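Local atomic coordinates of EccC5 (PDB entry 7B9F), a protein that probably serves as the FtsK/SpoIIIE-type ATPase component of the mycobacterial ESX-5 type VII secretion system, powering protein export across the inner membrane. Residues 119-133 / 202-214. Residues are numbered along the deposited sequence; the frame is centred on the assembly and turned at random.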
ATOM      1  N   GLN C 119      27.556  -8.640  -9.025  1.00104.80           N
ATOM      2  CA  GLN C 119      26.120  -8.866  -8.857  1.00104.80           C
ATOM      3  C   GLN C 119      25.586  -9.899  -9.836  1.00104.80           C
ATOM      4  O   GLN C 119      24.792 -10.760  -9.448  1.00104.80           O
ATOM      5  CB  GLN C 119      25.325  -7.569  -9.005  1.00104.80           C
ATOM      6  CG  GLN C 119      25.718  -6.453  -8.082  1.00104.80           C
ATOM      7  CD  GLN C 119      26.060  -6.952  -6.707  1.00104.80           C
ATOM      8  OE1 GLN C 119      25.201  -7.457  -5.993  1.00104.80           O
ATOM      9  NE2 GLN C 119      27.319  -6.827  -6.328  1.00104.80           N
ATOM     10  N   GLU C 120      25.980  -9.824 -11.107  1.00105.66           N
ATOM     11  CA  GLU C 120      25.432 -10.794 -12.052  1.00105.66           C
ATOM     12  C   GLU C 120      25.951 -12.199 -11.760  1.00105.66           C
ATOM     13  O   GLU C 120      25.189 -13.175 -11.829  1.00105.66           O
ATOM     14  CB  GLU C 120      25.700 -10.375 -13.502  1.00105.66           C
ATOM     15  CG  GLU C 120      27.140 -10.246 -13.948  1.00105.66           C
ATOM     16  CD  GLU C 120      27.736 -11.561 -14.414  1.00105.66           C
ATOM     17  OE1 GLU C 120      26.961 -12.481 -14.745  1.00105.66           O
ATOM     18  OE2 GLU C 120      28.979 -11.674 -14.452  1.00105.66           O
ATOM     19  N   SER C 121      27.229 -12.322 -11.386  1.00100.85           N
ATOM     20  CA  SER C 121      27.745 -13.640 -11.023  1.00100.85           C
ATOM     21  C   SER C 121      27.063 -14.181  -9.772  1.00100.85           C
ATOM     22  O   SER C 121      26.735 -15.375  -9.692  1.00100.85           O
ATOM     23  CB  SER C 121      29.251 -13.577 -10.821  1.00100.85           C
ATOM     24  OG  SER C 121      29.745 -14.843 -10.435  1.00100.85           O
ATOM     25  N   ALA C 122      26.829 -13.312  -8.789  1.00 98.71           N
ATOM     26  CA  ALA C 122      26.179 -13.732  -7.557  1.00 98.71           C
ATOM     27  C   ALA C 122      24.740 -14.148  -7.800  1.00 98.71           C
ATOM     28  O   ALA C 122      24.263 -15.104  -7.187  1.00 98.71           O
ATOM     29  CB  ALA C 122      26.243 -12.610  -6.526  1.00 98.71           C
ATOM     30  N   ASP C 123      24.033 -13.450  -8.689  1.00101.06           N
ATOM     31  CA  ASP C 123      22.675 -13.863  -9.026  1.00101.06           C
ATOM     32  C   ASP C 123      22.669 -15.212  -9.717  1.00101.06           C
ATOM     33  O   ASP C 123      21.776 -16.031  -9.473  1.00101.06           O
ATOM     34  CB  ASP C 123      21.997 -12.824  -9.909  1.00101.06           C
ATOM     35  CG  ASP C 123      21.645 -11.570  -9.158  1.00101.06           C
ATOM     36  OD1 ASP C 123      21.741 -11.578  -7.916  1.00101.06           O
ATOM     37  OD2 ASP C 123      21.261 -10.576  -9.807  1.00101.06           O
ATOM     38  N   SER C 124      23.653 -15.461 -10.585  1.00 98.32           N
ATOM     39  CA  SER C 124      23.739 -16.770 -11.223  1.00 98.32           C
ATOM     40  C   SER C 124      23.926 -17.875 -10.194  1.00 98.32           C
ATOM     41  O   SER C 124      23.233 -18.900 -10.233  1.00 98.32           O
ATOM     42  CB  SER C 124      24.884 -16.793 -12.228  1.00 98.32           C
ATOM     43  OG  SER C 124      25.109 -18.112 -12.680  1.00 98.32           O
ATOM     44  N   MET C 125      24.830 -17.665  -9.240  1.00 98.24           N
ATOM     45  CA  MET C 125      25.097 -18.703  -8.250  1.00 98.24           C
ATOM     46  C   MET C 125      23.925 -18.866  -7.282  1.00 98.24           C
ATOM     47  O   MET C 125      23.630 -19.978  -6.827  1.00 98.24           O
ATOM     48  CB  MET C 125      26.410 -18.403  -7.532  1.00 98.24           C
ATOM     49  CG  MET C 125      26.824 -19.433  -6.519  1.00 98.24           C
ATOM     50  SD  MET C 125      28.401 -19.001  -5.775  1.00 98.24           S
ATOM     51  CE  MET C 125      27.923 -17.619  -4.766  1.00 98.24           C
ATOM     52  N   ASP C 126      23.240 -17.764  -6.969  1.00 96.68           N
ATOM     53  CA  ASP C 126      22.016 -17.820  -6.175  1.00 96.68           C
ATOM     54  C   ASP C 126      20.954 -18.672  -6.846  1.00 96.68           C
ATOM     55  O   ASP C 126      20.335 -19.530  -6.205  1.00 96.68           O
ATOM     56  CB  ASP C 126      21.477 -16.407  -5.966  1.00 96.68           C
ATOM     57  CG  ASP C 126      20.228 -16.373  -5.115  1.00 96.68           C
ATOM     58  OD1 ASP C 126      19.948 -17.350  -4.398  1.00 96.68           O
ATOM     59  OD2 ASP C 126      19.496 -15.367  -5.183  1.00 96.68           O
ATOM     60  N   ALA C 127      20.694 -18.406  -8.127  1.00 94.53           N
ATOM     61  CA  ALA C 127      19.703 -19.184  -8.855  1.00 94.53           C
ATOM     62  C   ALA C 127      20.095 -20.646  -8.897  1.00 94.53           C
ATOM     63  O   ALA C 127      19.237 -21.522  -8.769  1.00 94.53           O
ATOM     64  CB  ALA C 127      19.531 -18.635 -10.266  1.00 94.53           C
ATOM     65  N   ASN C 128      21.394 -20.926  -9.025  1.00 93.03           N
ATOM     66  CA  ASN C 128      21.839 -22.313  -9.046  1.00 93.03           C
ATOM     67  C   ASN C 128      21.547 -23.010  -7.723  1.00 93.03           C
ATOM     68  O   ASN C 128      20.895 -24.058  -7.696  1.00 93.03           O
ATOM     69  CB  ASN C 128      23.323 -22.382  -9.363  1.00 93.03           C
ATOM     70  CG  ASN C 128      23.839 -23.785  -9.335  1.00 93.03           C
ATOM     71  OD1 ASN C 128      23.473 -24.602 -10.168  1.00 93.03           O
ATOM     72  ND2 ASN C 128      24.691 -24.084  -8.370  1.00 93.03           N
ATOM     73  N   TYR C 129      21.979 -22.418  -6.610  1.00 91.56           N
ATOM     74  CA  TYR C 129      21.769 -23.068  -5.316  1.00 91.56           C
ATOM     75  C   TYR C 129      20.293 -23.222  -4.986  1.00 91.56           C
ATOM     76  O   TYR C 129      19.866 -24.286  -4.524  1.00 91.56           O
ATOM     77  CB  TYR C 129      22.474 -22.308  -4.201  1.00 91.56           C
ATOM     78  CG  TYR C 129      23.943 -22.582  -4.141  1.00 91.56           C
ATOM     79  CD1 TYR C 129      24.482 -23.664  -4.804  1.00 91.56           C
ATOM     80  CD2 TYR C 129      24.786 -21.778  -3.407  1.00 91.56           C
ATOM     81  CE1 TYR C 129      25.815 -23.927  -4.755  1.00 91.56           C
ATOM     82  CE2 TYR C 129      26.127 -22.036  -3.350  1.00 91.56           C
ATOM     83  CZ  TYR C 129      26.636 -23.111  -4.025  1.00 91.56           C
ATOM     84  OH  TYR C 129      27.979 -23.381  -3.976  1.00 91.56           O
ATOM     85  N   ARG C 130      19.487 -22.195  -5.236  1.00 93.06           N
ATOM     86  CA  ARG C 130      18.089 -22.336  -4.858  1.00 93.06           C
ATOM     87  C   ARG C 130      17.310 -23.175  -5.853  1.00 93.06           C
ATOM     88  O   ARG C 130      16.206 -23.619  -5.534  1.00 93.06           O
ATOM     89  CB  ARG C 130      17.445 -20.976  -4.668  1.00 93.06           C
ATOM     90  CG  ARG C 130      18.036 -20.300  -3.480  1.00 93.06           C
ATOM     91  CD  ARG C 130      17.279 -19.086  -3.057  1.00 93.06           C
ATOM     92  NE  ARG C 130      17.607 -18.809  -1.676  1.00 93.06           N
ATOM     93  CZ  ARG C 130      18.528 -17.930  -1.317  1.00 93.06           C
ATOM     94  NH1 ARG C 130      19.166 -17.232  -2.237  1.00 93.06           N
ATOM     95  NH2 ARG C 130      18.803 -17.737  -0.042  1.00 93.06           N
ATOM     96  N   TRP C 131      17.852 -23.412  -7.044  1.00 92.63           N
ATOM     97  CA  TRP C 131      17.375 -24.532  -7.834  1.00 92.63           C
ATOM     98  C   TRP C 131      17.657 -25.834  -7.118  1.00 92.63           C
ATOM     99  O   TRP C 131      16.783 -26.697  -7.001  1.00 92.63           O
ATOM    100  CB  TRP C 131      18.039 -24.526  -9.207  1.00 92.63           C
ATOM    101  CG  TRP C 131      17.634 -25.653 -10.089  1.00 92.63           C
ATOM    102  CD1 TRP C 131      18.230 -26.870 -10.184  1.00 92.63           C
ATOM    103  CD2 TRP C 131      16.539 -25.673 -11.000  1.00 92.63           C
ATOM    104  NE1 TRP C 131      17.578 -27.647 -11.102  1.00 92.63           N
ATOM    105  CE2 TRP C 131      16.534 -26.931 -11.618  1.00 92.63           C
ATOM    106  CE3 TRP C 131      15.563 -24.744 -11.355  1.00 92.63           C
ATOM    107  CZ2 TRP C 131      15.590 -27.286 -12.564  1.00 92.63           C
ATOM    108  CZ3 TRP C 131      14.631 -25.097 -12.293  1.00 92.63           C
ATOM    109  CH2 TRP C 131      14.650 -26.356 -12.890  1.00 92.63           C
ATOM    110  N   PHE C 132      18.872 -25.988  -6.618  1.00 91.81           N
ATOM    111  CA  PHE C 132      19.261 -27.301  -6.137  1.00 91.81           C
ATOM    112  C   PHE C 132      18.837 -27.534  -4.693  1.00 91.81           C
ATOM    113  O   PHE C 132      18.744 -28.684  -4.261  1.00 91.81           O
ATOM    114  CB  PHE C 132      20.764 -27.465  -6.313  1.00 91.81           C
ATOM    115  CG  PHE C 132      21.161 -27.817  -7.714  1.00 91.81           C
ATOM    116  CD1 PHE C 132      21.332 -26.843  -8.662  1.00 91.81           C
ATOM    117  CD2 PHE C 132      21.319 -29.105  -8.095  1.00 91.81           C
ATOM    118  CE1 PHE C 132      21.682 -27.159  -9.951  1.00 91.81           C
ATOM    119  CE2 PHE C 132      21.667 -29.428  -9.385  1.00 91.81           C
ATOM    120  CZ  PHE C 132      21.849 -28.454 -10.307  1.00 91.81           C
ATOM    121  N   HIS C 133      18.578 -26.467  -3.935  1.00 86.53           N
ATOM    122  CA  HIS C 133      18.265 -26.567  -2.510  1.00 86.53           C
ATOM    123  C   HIS C 133      17.181 -25.573  -2.128  1.00 86.53           C
ATOM    124  O   HIS C 133      17.474 -24.445  -1.719  1.00 86.53           O
ATOM    125  CB  HIS C 133      19.507 -26.319  -1.660  1.00 86.53           C
ATOM    126  CG  HIS C 133      20.586 -27.324  -1.868  1.00 86.53           C
ATOM    127  ND1 HIS C 133      20.421 -28.655  -1.570  1.00 86.53           N
ATOM    128  CD2 HIS C 133      21.841 -27.197  -2.351  1.00 86.53           C
ATOM    129  CE1 HIS C 133      21.534 -29.307  -1.853  1.00 86.53           C
ATOM    130  NE2 HIS C 133      22.411 -28.444  -2.330  1.00 86.53           N
ATOM    131  N   TYR C 202      33.446  -6.459   1.529  1.00102.67           N
ATOM    132  CA  TYR C 202      32.050  -6.841   1.329  1.00102.67           C
ATOM    133  C   TYR C 202      31.801  -7.671   0.077  1.00102.67           C
ATOM    134  O   TYR C 202      30.963  -8.572   0.099  1.00102.67           O
ATOM    135  CB  TYR C 202      31.168  -5.600   1.325  1.00102.67           C
ATOM    136  CG  TYR C 202      31.084  -4.937   2.670  1.00102.67           C
ATOM    137  CD1 TYR C 202      30.741  -5.665   3.788  1.00102.67           C
ATOM    138  CD2 TYR C 202      31.380  -3.604   2.834  1.00102.67           C
ATOM    139  CE1 TYR C 202      30.653  -5.071   5.019  1.00102.67           C
ATOM    140  CE2 TYR C 202      31.296  -3.003   4.059  1.00102.67           C
ATOM    141  CZ  TYR C 202      30.941  -3.740   5.149  1.00102.67           C
ATOM    142  OH  TYR C 202      30.868  -3.132   6.374  1.00102.67           O
ATOM    143  N   GLN C 203      32.481  -7.389  -1.010  1.00 98.81           N
ATOM    144  CA  GLN C 203      32.206  -8.260  -2.151  1.00 98.81           C
ATOM    145  C   GLN C 203      32.921  -9.561  -2.095  1.00 98.81           C
ATOM    146  O   GLN C 203      32.857 -10.275  -3.090  1.00 98.81           O
ATOM    147  CB  GLN C 203      32.541  -7.549  -3.456  1.00 98.81           C
ATOM    148  CG  GLN C 203      31.866  -6.213  -3.600  1.00 98.81           C
ATOM    149  CD  GLN C 203      30.363  -6.309  -3.540  1.00 98.81           C
ATOM    150  OE1 GLN C 203      29.770  -7.283  -3.994  1.00 98.81           O
ATOM    151  NE2 GLN C 203      29.737  -5.302  -2.965  1.00 98.81           N
ATOM    152  N   SER C 204      33.594  -9.938  -1.016  1.00 98.11           N
ATOM    153  CA  SER C 204      34.260 -11.225  -0.943  1.00 98.11           C
ATOM    154  C   SER C 204      33.351 -12.338  -0.454  1.00 98.11           C
ATOM    155  O   SER C 204      33.800 -13.483  -0.370  1.00 98.11           O
ATOM    156  CB  SER C 204      35.480 -11.141  -0.031  1.00 98.11           C
ATOM    157  OG  SER C 204      35.113 -10.659   1.246  1.00 98.11           O
ATOM    158  N   VAL C 205      32.105 -12.030  -0.092  1.00 93.72           N
ATOM    159  CA  VAL C 205      31.107 -13.033   0.254  1.00 93.72           C
ATOM    160  C   VAL C 205      29.780 -12.652  -0.377  1.00 93.72           C
ATOM    161  O   VAL C 205      29.535 -11.496  -0.722  1.00 93.72           O
ATOM    162  CB  VAL C 205      30.921 -13.209   1.774  1.00 93.72           C
ATOM    163  CG1 VAL C 205      32.184 -13.712   2.430  1.00 93.72           C
ATOM    164  CG2 VAL C 205      30.559 -11.903   2.378  1.00 93.72           C
ATOM    165  N   VAL C 206      28.921 -13.652  -0.532  1.00 92.69           N
ATOM    166  CA  VAL C 206      27.548 -13.477  -0.985  1.00 92.69           C
ATOM    167  C   VAL C 206      26.633 -13.762   0.188  1.00 92.69           C
ATOM    168  O   VAL C 206      26.814 -14.763   0.889  1.00 92.69           O
ATOM    169  CB  VAL C 206      27.216 -14.398  -2.165  1.00 92.69           C
ATOM    170  CG1 VAL C 206      25.925 -13.976  -2.794  1.00 92.69           C
ATOM    171  CG2 VAL C 206      28.302 -14.319  -3.172  1.00 92.69           C
ATOM    172  N   TYR C 207      25.656 -12.898   0.401  1.00 95.34           N
ATOM    173  CA  TYR C 207      24.864 -12.949   1.614  1.00 95.34           C
ATOM    174  C   TYR C 207      23.534 -13.626   1.325  1.00 95.34           C
ATOM    175  O   TYR C 207      22.977 -13.472   0.235  1.00 95.34           O
ATOM    176  CB  TYR C 207      24.622 -11.550   2.158  1.00 95.34           C
ATOM    177  CG  TYR C 207      25.795 -11.017   2.925  1.00 95.34           C
ATOM    178  CD1 TYR C 207      25.869 -11.135   4.291  1.00 95.34           C
ATOM    179  CD2 TYR C 207      26.790 -10.310   2.279  1.00 95.34           C
ATOM    180  CE1 TYR C 207      26.936 -10.631   4.988  1.00 95.34           C
ATOM    181  CE2 TYR C 207      27.848  -9.789   2.968  1.00 95.34           C
ATOM    182  CZ  TYR C 207      27.919  -9.956   4.322  1.00 95.34           C
ATOM    183  OH  TYR C 207      28.981  -9.437   5.016  1.00 95.34           O
ATOM    184  N   ASN C 208      23.038 -14.378   2.309  1.00 93.28           N
ATOM    185  CA  ASN C 208      21.747 -15.065   2.266  1.00 93.28           C
ATOM    186  C   ASN C 208      21.702 -16.057   1.103  1.00 93.28           C
ATOM    187  O   ASN C 208      20.863 -15.980   0.210  1.00 93.28           O
ATOM    188  CB  ASN C 208      20.593 -14.056   2.196  1.00 93.28           C
ATOM    189  CG  ASN C 208      19.233 -14.682   2.447  1.00 93.28           C
ATOM    190  OD1 ASN C 208      19.048 -15.888   2.362  1.00 93.28           O
ATOM    191  ND2 ASN C 208      18.268 -13.843   2.773  1.00 93.28           N
ATOM    192  N   LEU C 209      22.638 -16.965   1.117  1.00 88.56           N
ATOM    193  CA  LEU C 209      22.583 -18.126   0.260  1.00 88.56           C
ATOM    194  C   LEU C 209      22.455 -19.382   1.107  1.00 88.56           C
ATOM    195  O   LEU C 209      22.830 -19.369   2.282  1.00 88.56           O
ATOM    196  CB  LEU C 209      23.826 -18.232  -0.625  1.00 88.56           C
ATOM    197  CG  LEU C 209      23.906 -17.212  -1.743  1.00 88.56           C
ATOM    198  CD1 LEU C 209      24.998 -17.625  -2.665  1.00 88.56           C
ATOM    199  CD2 LEU C 209      22.605 -17.159  -2.480  1.00 88.56           C
ATOM    200  N   PRO C 210      21.886 -20.460   0.565  1.00 83.71           N
ATOM    201  CA  PRO C 210      21.737 -21.686   1.349  1.00 83.71           C
ATOM    202  C   PRO C 210      23.067 -22.244   1.812  1.00 83.71           C
ATOM    203  O   PRO C 210      24.026 -22.327   1.049  1.00 83.71           O
ATOM    204  CB  PRO C 210      21.056 -22.640   0.369  1.00 83.71           C
ATOM    205  CG  PRO C 210      20.326 -21.764  -0.519  1.00 83.71           C
ATOM    206  CD  PRO C 210      21.176 -20.568  -0.715  1.00 83.71           C
ATOM    207  N   LYS C 211      23.111 -22.631   3.077  1.00 85.05           N
ATOM    208  CA  LYS C 211      24.266 -23.295   3.647  1.00 85.05           C
ATOM    209  C   LYS C 211      23.943 -24.765   3.769  1.00 85.05           C
ATOM    210  O   LYS C 211      22.841 -25.136   4.170  1.00 85.05           O
ATOM    211  CB  LYS C 211      24.630 -22.724   5.005  1.00 85.05           C
ATOM    212  CG  LYS C 211      25.017 -21.287   4.927  1.00 85.05           C
ATOM    213  CD  LYS C 211      26.263 -21.128   4.102  1.00 85.05           C
ATOM    214  CE  LYS C 211      27.467 -21.665   4.823  1.00 85.05           C
ATOM    215  NZ  LYS C 211      28.702 -21.436   4.039  1.00 85.05           N
ATOM    216  N   MET C 212      24.892 -25.598   3.401  1.00 88.62           N
ATOM    217  CA  MET C 212      24.627 -27.006   3.242  1.00 88.62           C
ATOM    218  C   MET C 212      25.564 -27.822   4.115  1.00 88.62           C
ATOM    219  O   MET C 212      26.593 -27.338   4.582  1.00 88.62           O
ATOM    220  CB  MET C 212      24.773 -27.408   1.784  1.00 88.62           C
ATOM    221  CG  MET C 212      23.598 -27.054   0.921  1.00 88.62           C
ATOM    222  SD  MET C 212      23.778 -25.430   0.188  1.00 88.62           S
ATOM    223  CE  MET C 212      25.236 -25.698  -0.809  1.00 88.62           C
ATOM    224  N   VAL C 213      25.177 -29.065   4.355  1.00 84.37           N
ATOM    225  CA  VAL C 213      25.958 -29.994   5.153  1.00 84.37           C
ATOM    226  C   VAL C 213      26.028 -31.306   4.393  1.00 84.37           C
ATOM    227  O   VAL C 213      24.993 -31.860   4.017  1.00 84.37           O
ATOM    228  CB  VAL C 213      25.331 -30.192   6.540  1.00 84.37           C
ATOM    229  CG1 VAL C 213      25.796 -31.475   7.156  1.00 84.37           C
ATOM    230  CG2 VAL C 213      25.682 -29.032   7.432  1.00 84.37           C
ATOM    231  N   SER C 214      27.235 -31.797   4.153  1.00 86.16           N
ATOM    232  CA  SER C 214      27.418 -32.998   3.354  1.00 86.16           C
ATOM    233  C   SER C 214      27.365 -34.223   4.248  1.00 86.16           C
ATOM    234  O   SER C 214      28.117 -34.320   5.219  1.00 86.16           O
ATOM    235  CB  SER C 214      28.739 -32.968   2.605  1.00 86.16           C
ATOM    236  OG  SER C 214      28.958 -34.214   1.978  1.00 86.16           O
TER
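Where the long helix 97-132 ends, its last four turns lie against strand 209-214, an outermost strand of the mixed sheet within this chain, and against the loop leading into it; the two axes come within 8.2 Å at 52°. Arg130, extended from CG to NE, reaches the corner of the chain, where NH2 donates to Asn208 O (2.7 Å, 163°); this oxygen lies in the guanidinium plane, although the donor stands well above the carbonyl plane. NH1 adds a weak bond to the same oxygen and pairs with Asp126 OD1, modelled implausibly close, in a salt bridge within the helix, while Pro210 CD sits 3.7 Å above the guanidinium face. Leu209 divides its branches: CD1 meets Met125 CE (3.6 Å), and CD2 touches Asp126 OD1 and approaches Arg130 NH1 obliquely. Met125 CE also touches Val206 CG2 (3.7 Å). Met212, bent at chi2 and chi3, places CE over the centre of the Tyr129 ring, its sulfur farther above that face in a Met-aromatic contact, and lays CG over the His133 ring, 3.9 Å from the centroid. His133 NE2 is hydrogen-bonded to Asn159 OD1. Edge partners and the proline over one face fix the guanidinium's rotation, so Arg130 ties the helix to the Asn208 carbonyl, and the chain of another protein also holds Arg130 NH2, through an acidic side chain, and Asp126 OD2, through its backbone.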